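Side-chain contacts in putative Phosphoglycerate mutase (Plasmodium falciparum, PDB 3EOZ), which probably acts as a serine/threonine protein phosphatase, the chain being the histidine phosphatase part of a longer protein of the phosphoglycerate mutase family: residues Asp62-Asn66 and Lys67-Val71; Val152-His155 and Gly156-Arg160; Tyr161-Cys164 and Arg165-Ile169. All blocks are in the same frame, centred on the assembly; numbering follows the deposited sequence. Where two conformers were deposited one is given.

Interaction 1: residues Asp62-Asn66 and Lys67-Val71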
loop_
_atom_site.group_PDB
_atom_site.type_symbol
_atom_site.label_atom_id
_atom_site.label_comp_id
_atom_site.label_asym_id
_atom_site.label_seq_id
_atom_site.Cartn_x
_atom_site.Cartn_y
_atom_site.Cartn_z
ATOM N N ASP B 62 -17.175 -0.039 22.578
ATOM C CA ASP B 62 -17.561 1.322 22.211
ATOM C C ASP B 62 -18.220 1.389 20.840
ATOM O O ASP B 62 -19.261 2.022 20.690
ATOM C CB ASP B 62 -16.372 2.282 22.292
ATOM C CG ASP B 62 -15.978 2.601 23.724
ATOM O OD1 ASP B 62 -16.786 2.326 24.645
ATOM O OD2 ASP B 62 -14.861 3.134 23.934
ATOM N N ILE B 63 -17.634 0.727 19.845
ATOM C CA ILE B 63 -18.144 0.829 18.468
ATOM C C ILE B 63 -19.351 -0.082 18.183
ATOM O O ILE B 63 -20.078 0.132 17.210
ATOM C CB ILE B 63 -17.017 0.612 17.426
ATOM C CG1 ILE B 63 -16.509 -0.828 17.440
ATOM C CG2 ILE B 63 -15.859 1.576 17.684
ATOM C CD1 ILE B 63 -15.273 -1.021 16.610
ATOM N N LEU B 64 -19.561 -1.093 19.028
ATOM C CA LEU B 64 -20.719 -2.001 18.905
ATOM C C LEU B 64 -21.831 -1.719 19.947
ATOM O O LEU B 64 -22.847 -2.416 19.978
ATOM C CB LEU B 64 -20.258 -3.462 19.006
ATOM C CG LEU B 64 -19.422 -4.010 17.844
ATOM C CD1 LEU B 64 -18.625 -5.249 18.257
ATOM C CD2 LEU B 64 -20.315 -4.317 16.666
ATOM N N ASN B 65 -21.637 -0.710 20.796
ATOM C CA ASN B 65 -22.663 -0.284 21.756
ATOM C C ASN B 65 -24.059 -0.246 21.113
ATOM O O ASN B 65 -24.237 0.337 20.038
ATOM C CB ASN B 65 -22.302 1.102 22.312
ATOM C CG ASN B 65 -23.357 1.657 23.269
ATOM O OD1 ASN B 65 -23.430 1.266 24.446
ATOM N ND2 ASN B 65 -24.169 2.587 22.769
ATOM N N ASN B 66 -25.033 -0.865 21.782
ATOM C CA ASN B 66 -26.394 -1.028 21.252
ATOM C C ASN B 66 -26.416 -1.877 19.990
ATOM O O ASN B 66 -27.012 -1.499 18.975
ATOM C CB ASN B 66 -27.086 0.315 20.972
ATOM C CG ASN B 66 -26.935 1.313 22.108
ATOM O OD1 ASN B 66 -26.828 0.943 23.283
ATOM N ND2 ASN B 66 -26.926 2.599 21.753
ATOM N N LYS B 67 -25.752 -3.024 20.061
ATOM C CA LYS B 67 -25.856 -4.059 19.034
ATOM C C LYS B 67 -25.301 -5.341 19.629
ATOM O O LYS B 67 -24.328 -5.304 20.376
ATOM C CB LYS B 67 -25.145 -3.645 17.731
ATOM C CG LYS B 67 -26.131 -3.253 16.596
ATOM C CD LYS B 67 -25.522 -2.308 15.547
ATOM C CE LYS B 67 -26.281 -2.397 14.195
ATOM N NZ LYS B 67 -25.566 -1.735 13.063
ATOM N N LYS B 68 -25.947 -6.464 19.330
ATOM C CA LYS B 68 -25.664 -7.710 20.034
ATOM C C LYS B 68 -24.512 -8.472 19.386
ATOM O O LYS B 68 -24.549 -8.739 18.184
ATOM C CB LYS B 68 -26.921 -8.593 20.055
ATOM N N VAL B 69 -23.502 -8.815 20.188
ATOM C CA VAL B 69 -22.411 -9.700 19.770
ATOM C C VAL B 69 -22.677 -11.115 20.286
ATOM O O VAL B 69 -22.436 -11.406 21.447
ATOM C CB VAL B 69 -21.036 -9.210 20.305
ATOM C CG1 VAL B 69 -19.943 -10.209 19.993
ATOM C CG2 VAL B 69 -20.687 -7.860 19.725
ATOM N N SER B 70 -23.143 -11.998 19.412
ATOM C CA SER B 70 -23.539 -13.342 19.813
ATOM C C SER B 70 -22.396 -14.343 19.913
ATOM O O SER B 70 -22.438 -15.231 20.770
ATOM C CB SER B 70 -24.608 -13.885 18.856
ATOM O OG SER B 70 -24.166 -13.884 17.515
ATOM N N VAL B 71 -21.390 -14.230 19.038
ATOM C CA VAL B 71 -20.258 -15.176 19.024
ATOM C C VAL B 71 -18.914 -14.476 18.849
ATOM O O VAL B 71 -18.809 -13.488 18.149
ATOM C CB VAL B 71 -20.382 -16.201 17.885
ATOM C CG1 VAL B 71 -19.332 -17.321 18.050
ATOM C CG2 VAL B 71 -21.800 -16.769 17.808
#
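L64 reaches over a tight turn to V69. The L64 CD1 methyl meets V69 CG2 at 3.6 Å. This is the apolar contact that joins the end of helix 49-64 to strand 68-74. The two side chains cross at about a right angle. One methyl of each does the touching. V69 CG2 lies beside its own backbone N, with CG1 anti to that N (chi1 174°), and this places CG2 on the side of the turn where L64 comes down. Both residues are buried. F91 and L151 pack against both of them, and Y149 adds to the cover of L64.

N65 and N66 form the bend. N66 has a positive phi of 63°, and the backbone here loosely resembles a type II turn. L64 O lies 3.0 Å from K67 N, but the angle is too poor for a hydrogen bond. Both asparagine side chains start away from K67-V71 and are exposed.

K67 follows directly. Its chain is extended beyond CG and leads away from the turn. NZ is hydrogen-bonded to Y149 OH on strand 148-154, which anchors the end of the turn to the sheet. K68 then begins the pairing with the same strand through a backbone bond to Y149.

The turn completes the beta-alpha-beta crossover from strand 22-28 through helix 49-64 to strand 68-74. The chemistry is divided. The polar asparagines face outward, and no hydrogen bond spans the two segments, so the direct tie between their side chains is an apolar one on the buried side.

Interaction 2: residues Val152-His155 and Gly156-Arg160. With PO4 (phosphate ion), chain E.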
loop_
_atom_site.group_PDB
_atom_site.type_symbol
_atom_site.label_atom_id
_atom_site.label_comp_id
_atom_site.label_asym_id
_atom_site.label_seq_id
_atom_site.Cartn_x
_atom_site.Cartn_y
_atom_site.Cartn_z
ATOM N N VAL B 152 -14.500 -12.270 14.634
ATOM C CA VAL B 152 -13.612 -13.334 14.209
ATOM C C VAL B 152 -12.221 -12.917 14.640
ATOM O O VAL B 152 -11.705 -11.935 14.149
ATOM C CB VAL B 152 -13.702 -13.541 12.699
ATOM C CG1 VAL B 152 -12.902 -14.756 12.277
ATOM C CG2 VAL B 152 -15.148 -13.700 12.305
ATOM N N ILE B 153 -11.632 -13.638 15.588
ATOM C CA ILE B 153 -10.281 -13.325 16.044
ATOM C C ILE B 153 -9.294 -14.100 15.198
ATOM O O ILE B 153 -9.478 -15.292 14.961
ATOM C CB ILE B 153 -10.073 -13.606 17.528
ATOM C CG1 ILE B 153 -11.082 -12.790 18.339
ATOM C CG2 ILE B 153 -8.648 -13.246 17.946
ATOM C CD1 ILE B 153 -10.838 -12.867 19.797
ATOM N N CYS B 154 -8.259 -13.407 14.731
ATOM C CA CYS B 154 -7.422 -13.917 13.639
ATOM C C CYS B 154 -5.936 -13.710 13.864
ATOM O O CYS B 154 -5.492 -12.649 14.295
ATOM C CB CYS B 154 -7.784 -13.203 12.335
ATOM S SG CYS B 154 -9.354 -13.660 11.621
ATOM N N HIS B 155 -5.172 -14.737 13.535
ATOM C CA HIS B 155 -3.746 -14.589 13.317
ATOM C C HIS B 155 -3.547 -13.670 12.112
ATOM O O HIS B 155 -4.398 -13.610 11.205
ATOM C CB HIS B 155 -3.120 -15.949 13.047
ATOM C CG HIS B 155 -1.624 -15.936 13.049
ATOM N ND1 HIS B 155 -0.875 -15.372 12.034
ATOM C CD2 HIS B 155 -0.733 -16.430 13.942
ATOM C CE1 HIS B 155 0.411 -15.520 12.301
ATOM N NE2 HIS B 155 0.525 -16.150 13.458
ATOM N N GLY B 156 -2.433 -12.949 12.114
ATOM C CA GLY B 156 -2.104 -12.025 11.032
ATOM C C GLY B 156 -2.063 -12.678 9.668
ATOM O O GLY B 156 -2.496 -12.062 8.692
ATOM N N ASN B 157 -1.559 -13.910 9.583
ATOM C CA ASN B 157 -1.523 -14.623 8.314
ATOM C C ASN B 157 -2.937 -14.950 7.840
ATOM O O ASN B 157 -3.187 -15.077 6.641
ATOM C CB ASN B 157 -0.689 -15.911 8.430
ATOM C CG ASN B 157 0.804 -15.638 8.657
ATOM O OD1 ASN B 157 1.290 -14.531 8.446
ATOM N ND2 ASN B 157 1.528 -16.660 9.091
ATOM N N VAL B 158 -3.860 -15.100 8.791
ATOM C CA VAL B 158 -5.238 -15.383 8.448
ATOM C C VAL B 158 -5.928 -14.101 7.965
ATOM O O VAL B 158 -6.501 -14.101 6.869
ATOM C CB VAL B 158 -5.995 -16.038 9.628
ATOM C CG1 VAL B 158 -7.558 -15.912 9.461
ATOM C CG2 VAL B 158 -5.531 -17.487 9.766
ATOM N N ILE B 159 -5.832 -13.022 8.750
ATOM C CA ILE B 159 -6.312 -11.705 8.323
ATOM C C ILE B 159 -5.794 -11.304 6.925
ATOM O O ILE B 159 -6.521 -10.694 6.117
ATOM C CB ILE B 159 -5.926 -10.567 9.308
ATOM C CG1 ILE B 159 -6.615 -10.778 10.646
ATOM C CG2 ILE B 159 -6.361 -9.231 8.748
ATOM C CD1 ILE B 159 -6.723 -9.538 11.563
ATOM N N ARG B 160 -4.538 -11.637 6.665
ATOM C CA ARG B 160 -3.903 -11.324 5.399
ATOM C C ARG B 160 -4.559 -12.068 4.266
ATOM O O ARG B 160 -4.911 -11.461 3.255
ATOM C CB ARG B 160 -2.416 -11.673 5.445
ATOM C CG ARG B 160 -1.659 -11.181 4.234
ATOM C CD ARG B 160 -0.171 -11.178 4.449
ATOM N NE ARG B 160 0.338 -12.534 4.621
ATOM C CZ ARG B 160 1.131 -12.932 5.613
ATOM N NH1 ARG B 160 1.535 -12.079 6.561
ATOM N NH2 ARG B 160 1.532 -14.201 5.653
HETATM P P PO4 E . -0.364 -12.933 15.409
HETATM O O1 PO4 E . -1.624 -12.321 14.832
HETATM O O2 PO4 E . 0.822 -12.235 14.787
HETATM O O3 PO4 E . -0.352 -12.785 16.918
HETATM O O4 PO4 E . -0.268 -14.398 15.125
#
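H155 O is gripped by two backbone N-H groups of the following helix. I159 N gives a straight bond of 2.9 Å, nearly along the C=O axis. V158 N is at the same distance, but its bond is bent and weak. H155 is the N-cap residue where strand 148-154 passes into helix 156-166.

Its side chain caps as well. N157 N donates to H155 ND1 at 2.9 Å with an angle of 168°. The donor lies in the ring plane, at the edge. The ring swings back along the helix start because CG is anti to the backbone N (chi1 -170°). The capping bond helps to set the ring's rotation.

The N157 side chain has two conformers, so its contacts are less certain. In one of them it runs alongside the ring and points the same way. Its amide plane is then turned 46° from the ring, and ND2 comes to 3.6 Å from H155 CE1. N157 OD1 takes a weak bond from R160 NH2.

On the buried side, C154 turns its side chain toward the helix and SG packs on V158 CG1. I131 of helix 114-139 also touches V158.

A phosphate ion, probably from the crystallisation liquor, is modelled over one face of the H155 ring, but its O4 is too close to the ring, so its exact placement is doubtful. R79 and E104 touch H155, while H29 and R28 pack on I153 and I159. This grouping is consistent with the phosphate pocket of histidine phosphatases. At the start of the helix, G156 N donates to O1 of the phosphate as modelled, at 2.9 Å.

Interaction 3: residues Tyr161-Cys164 and Arg165-Ile169. With PO4 (phosphate ion), chain D.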
loop_
_atom_site.group_PDB
_atom_site.type_symbol
_atom_site.label_atom_id
_atom_site.label_comp_id
_atom_site.label_asym_id
_atom_site.label_seq_id
_atom_site.Cartn_x
_atom_site.Cartn_y
_atom_site.Cartn_z
ATOM N N TYR B 161 -4.714 -13.378 4.425
ATOM C CA TYR B 161 -5.385 -14.209 3.421
ATOM C C TYR B 161 -6.805 -13.677 3.184
ATOM O O TYR B 161 -7.165 -13.371 2.064
ATOM C CB TYR B 161 -5.418 -15.682 3.853
ATOM C CG TYR B 161 -6.191 -16.602 2.918
ATOM C CD1 TYR B 161 -7.568 -16.707 2.998
ATOM C CD2 TYR B 161 -5.529 -17.404 1.973
ATOM C CE1 TYR B 161 -8.280 -17.547 2.149
ATOM C CE2 TYR B 161 -6.231 -18.244 1.118
ATOM C CZ TYR B 161 -7.608 -18.313 1.213
ATOM O OH TYR B 161 -8.322 -19.141 0.372
ATOM N N PHE B 162 -7.594 -13.531 4.243
ATOM C CA PHE B 162 -8.958 -13.011 4.111
ATOM C C PHE B 162 -9.029 -11.717 3.324
ATOM O O PHE B 162 -9.838 -11.583 2.416
ATOM C CB PHE B 162 -9.607 -12.777 5.495
ATOM C CG PHE B 162 -9.965 -14.048 6.252
ATOM C CD1 PHE B 162 -9.954 -15.308 5.636
ATOM C CD2 PHE B 162 -10.319 -13.978 7.590
ATOM C CE1 PHE B 162 -10.294 -16.452 6.343
ATOM C CE2 PHE B 162 -10.665 -15.128 8.304
ATOM C CZ PHE B 162 -10.651 -16.360 7.678
ATOM N N LEU B 163 -8.195 -10.756 3.680
ATOM C CA LEU B 163 -8.326 -9.411 3.116
ATOM C C LEU B 163 -7.727 -9.329 1.727
ATOM O O LEU B 163 -8.286 -8.667 0.852
ATOM C CB LEU B 163 -7.715 -8.364 4.044
ATOM C CG LEU B 163 -8.487 -8.137 5.350
ATOM C CD1 LEU B 163 -7.782 -7.096 6.215
ATOM C CD2 LEU B 163 -9.891 -7.689 5.073
ATOM N N CYS B 164 -6.601 -10.002 1.502
ATOM C CA CYS B 164 -6.061 -10.067 0.134
ATOM C C CYS B 164 -7.128 -10.617 -0.807
ATOM O O CYS B 164 -7.346 -10.100 -1.917
ATOM C CB CYS B 164 -4.782 -10.927 0.049
ATOM S SG CYS B 164 -3.311 -10.106 0.696
ATOM N N ARG B 165 -7.805 -11.657 -0.336
ATOM C CA ARG B 165 -8.822 -12.324 -1.127
ATOM C C ARG B 165 -10.115 -11.480 -1.227
ATOM O O ARG B 165 -10.587 -11.201 -2.327
ATOM C CB ARG B 165 -9.074 -13.707 -0.549
ATOM C CG ARG B 165 -10.106 -14.462 -1.293
ATOM C CD ARG B 165 -10.152 -15.935 -0.902
ATOM N NE ARG B 165 -11.268 -16.570 -1.612
ATOM C CZ ARG B 165 -11.620 -17.840 -1.484
ATOM N NH1 ARG B 165 -10.951 -18.644 -0.668
ATOM N NH2 ARG B 165 -12.664 -18.296 -2.156
ATOM N N ALA B 166 -10.650 -11.017 -0.102
ATOM C CA ALA B 166 -11.919 -10.266 -0.129
ATOM C C ALA B 166 -11.805 -8.943 -0.876
ATOM O O ALA B 166 -12.738 -8.519 -1.568
ATOM C CB ALA B 166 -12.456 -10.021 1.323
ATOM N N LEU B 167 -10.674 -8.263 -0.712
ATOM C CA LEU B 167 -10.518 -6.930 -1.292
ATOM C C LEU B 167 -9.746 -6.972 -2.608
ATOM O O LEU B 167 -9.541 -5.938 -3.235
ATOM C CB LEU B 167 -9.865 -5.983 -0.297
ATOM C CG LEU B 167 -10.593 -5.903 1.043
ATOM C CD1 LEU B 167 -9.815 -5.043 1.976
ATOM C CD2 LEU B 167 -12.030 -5.380 0.877
ATOM N N GLN B 168 -9.372 -8.170 -3.045
ATOM C CA GLN B 168 -8.611 -8.332 -4.302
ATOM C C GLN B 168 -7.397 -7.439 -4.312
ATOM O O GLN B 168 -7.206 -6.669 -5.235
ATOM C CB GLN B 168 -9.478 -7.990 -5.511
ATOM C CG GLN B 168 -10.824 -8.685 -5.561
ATOM C CD GLN B 168 -11.693 -8.101 -6.661
ATOM O OE1 GLN B 168 -11.453 -8.354 -7.851
ATOM N NE2 GLN B 168 -12.694 -7.296 -6.274
ATOM N N ILE B 169 -6.607 -7.509 -3.254
ATOM C CA ILE B 169 -5.473 -6.628 -3.097
ATOM C C ILE B 169 -4.394 -6.995 -4.099
ATOM O O ILE B 169 -4.070 -8.164 -4.255
ATOM C CB ILE B 169 -4.846 -6.761 -1.700
ATOM C CG1 ILE B 169 -5.845 -6.254 -0.621
ATOM C CG2 ILE B 169 -3.489 -6.047 -1.685
ATOM C CD1 ILE B 169 -5.372 -6.428 0.843
HETATM P P PO4 D . -13.744 -14.465 -3.730
HETATM O O1 PO4 D . -13.736 -13.830 -5.106
HETATM O O2 PO4 D . -14.336 -13.492 -2.724
HETATM O O3 PO4 D . -14.596 -15.706 -3.787
HETATM O O4 PO4 D . -12.332 -14.892 -3.393
HETATM O O HOH W 1 -5.478 -10.684 -3.989
#
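Y161 and R165 lie side by side, one helical turn apart, and point the same way. R165 NH1 donates to Y161 OH at 2.9 Å in a bent bond, the oxygen near the guanidinium edge but tilted a little out of its plane. The ring and guanidinium planes are 74° apart. R165 CD lies above the ring plane, beyond the rim, 3.9 Å from Y161 CE1.

R165 has a second partner at another edge. Its NE donates an almost straight bond of 2.7 Å to O4 of a phosphate ion, probably from the crystallisation liquor. The chain is fully extended with CG anti to the backbone N (chi1 180°), which carries the guanidinium out to both partners. N132 OD1 also bonds NH1, and Y135 OH holds the same phosphate. These bonds fix the rotation of the guanidinium.

Behind these side chains, the helix is held by its usual backbone bonds and then stops in a Schellman motif. Q168 takes a positive phi, and I169 N returns to C164 O at 3.0 Å, on a lone pair in the carbonyl plane. A weak bond runs from Q168 N to R165 O. The I169 side chain folds back over the last turn. Its CD1 sits 4.2 Å from C164 SG and also touches L163 O. L163 and L167 run alongside each other, with CD2 of the first 4.1 Å from CD1 of the second.

Helix 114-139 lies against Y161, F162, R165 and A166. L163 packs on strands 22-28 and 182-189, and L167 joins it on the latter. At the helix end, Q168 OE1 bonds R28 of the second subunit, and L167 O bonds H205 of that subunit.

In the fold
The three interactions follow one another along the chain; none nests in or crosses another. Each closes a short local piece. Interaction 1 closes the turn between helix 49-64 and strand 68-74, near the edge of the fold. Interaction 2 comes much later, where strand 148-154 gives way to helix 156-166 close to the centre of the chain. Interaction 3 ends that same helix. Strands 68-74 and 148-154 are neighbours in the central sheet, which relates interactions 1 and 2, although their nearest atoms stay about 6 Å apart. Interactions 2 and 3 touch: C154 SG packs on F162 CE2 at 3.9 Å. Helix 156-166 starts at the central sheet, and residues at its end meet the second subunit.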